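PDB 4OPC: digeranylgeranylglycerophospholipid reductase from Sulfolobus acidocaldarius, which uses FAD to hydrogenate the double bonds of the geranylgeranyl chains of archaeal membrane lipids, turning unsaturated archaeols into saturated ones. Local coordinates for residues P126-D130 with G131-G135. Sequence-based numbering, arbitrary orientation.
Sequences PIFED and GYVKG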
# COMPACT_ATOMS: atom_id res chain seq x y z
N PRO A 126 8.05 22.54 4.47
CA PRO A 126 8.32 22.83 3.06
C PRO A 126 8.87 24.22 2.85
O PRO A 126 8.57 25.16 3.60
CB PRO A 126 6.94 22.74 2.40
CG PRO A 126 6.12 21.93 3.34
CD PRO A 126 6.62 22.28 4.71
N ILE A 127 9.71 24.36 1.83
CA ILE A 127 9.96 25.66 1.24
C ILE A 127 8.94 25.77 0.12
O ILE A 127 8.93 24.94 -0.79
CB ILE A 127 11.38 25.78 0.66
CG1 ILE A 127 12.42 25.51 1.75
CG2 ILE A 127 11.59 27.17 0.05
CD1 ILE A 127 13.81 25.35 1.21
N PHE A 128 8.06 26.76 0.21
CA PHE A 128 6.99 26.90 -0.76
C PHE A 128 6.92 28.35 -1.19
O PHE A 128 6.69 29.24 -0.37
CB PHE A 128 5.65 26.47 -0.16
CG PHE A 128 4.52 26.45 -1.16
CD1 PHE A 128 4.41 25.42 -2.07
CD2 PHE A 128 3.58 27.47 -1.18
CE1 PHE A 128 3.38 25.40 -3.00
CE2 PHE A 128 2.54 27.45 -2.10
CZ PHE A 128 2.45 26.41 -3.01
N GLU A 129 7.16 28.60 -2.47
CA GLU A 129 7.24 29.97 -2.95
C GLU A 129 6.72 30.05 -4.38
O GLU A 129 6.98 29.16 -5.19
CB GLU A 129 8.68 30.50 -2.80
CG GLU A 129 9.41 30.85 -4.06
CD GLU A 129 10.91 31.00 -3.83
OE1 GLU A 129 11.38 30.65 -2.72
OE2 GLU A 129 11.62 31.46 -4.75
N ASP A 130 5.97 31.11 -4.66
CA ASP A 130 5.39 31.32 -5.99
C ASP A 130 4.68 30.08 -6.52
O ASP A 130 4.77 29.75 -7.70
CB ASP A 130 6.47 31.80 -6.97
CG ASP A 130 7.07 33.12 -6.56
OD1 ASP A 130 6.36 33.93 -5.94
OD2 ASP A 130 8.26 33.36 -6.87
N GLY A 131 3.97 29.38 -5.64
CA GLY A 131 3.16 28.24 -6.04
C GLY A 131 3.90 26.93 -6.19
O GLY A 131 3.30 25.93 -6.56
N TYR A 132 5.20 26.93 -5.91
CA TYR A 132 6.02 25.73 -6.08
C TYR A 132 6.62 25.25 -4.79
O TYR A 132 7.07 26.05 -3.96
CB TYR A 132 7.19 26.02 -7.02
CG TYR A 132 6.89 25.89 -8.48
CD1 TYR A 132 6.06 26.80 -9.12
CD2 TYR A 132 7.45 24.86 -9.23
CE1 TYR A 132 5.79 26.69 -10.48
CE2 TYR A 132 7.18 24.74 -10.58
CZ TYR A 132 6.36 25.66 -11.20
OH TYR A 132 6.09 25.56 -12.55
N VAL A 133 6.66 23.94 -4.62
CA VAL A 133 7.55 23.37 -3.62
C VAL A 133 8.97 23.53 -4.15
O VAL A 133 9.26 23.18 -5.30
CB VAL A 133 7.26 21.88 -3.40
CG1 VAL A 133 8.32 21.26 -2.49
CG2 VAL A 133 5.85 21.71 -2.81
N LYS A 134 9.85 24.08 -3.31
CA LYS A 134 11.22 24.38 -3.74
C LYS A 134 12.28 23.70 -2.88
O LYS A 134 13.47 23.95 -3.06
CB LYS A 134 11.44 25.89 -3.79
CG LYS A 134 10.57 26.57 -4.85
CD LYS A 134 11.20 27.85 -5.35
CE LYS A 134 10.41 28.45 -6.50
NZ LYS A 134 11.01 29.75 -6.94
N GLY A 135 11.85 22.86 -1.96
CA GLY A 135 12.76 22.16 -1.07
C GLY A 135 12.19 22.05 0.33
O GLY A 135 10.97 22.01 0.51
O HOH W 1 9.61 31.51 -8.40
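Phe128 sets its ring obliquely against the backbone of Gly131 and Tyr132, CZ 3.5 Å from Gly131 C and CD1 3.3 Å from Tyr132 O. With CG anti to the backbone N (chi1 -174°), the ring leans toward the turn, and CD1 also touches Val133 CG2 on the same face of this antiparallel hairpin. On the other face, Glu129 is crossed at about a right angle by the extended chain of Lys134, and Lys134 NZ meets Glu129 OE2 at 2.8 Å in a salt bridge, reaching it from above the carboxylate plane. A water accepts from the same NZ and donates to Asp130 OD2, linking the turn to the lysine. Asp130 and Gly131, both at positive phi, are the corners of a type I' turn, closed by paired Glu129–Tyr132 backbone bonds; Tyr132 N reaches Glu129 O at 2.9 Å. Further along, Lys134 N bonds to Ile127 O at 2.8 Å, and Ile127 CG1 lies 3.7 Å from Gly135 C. This surface hairpin joins the outermost strand 121-129 to strand 132-140; Ile127 reaches Thr148 and Tyr150 of strand 145-150, while Asn282 bonds to Gly131 O through its side chain and to Val133 through its backbone, along the edge of 131-135 turned away from 126-129.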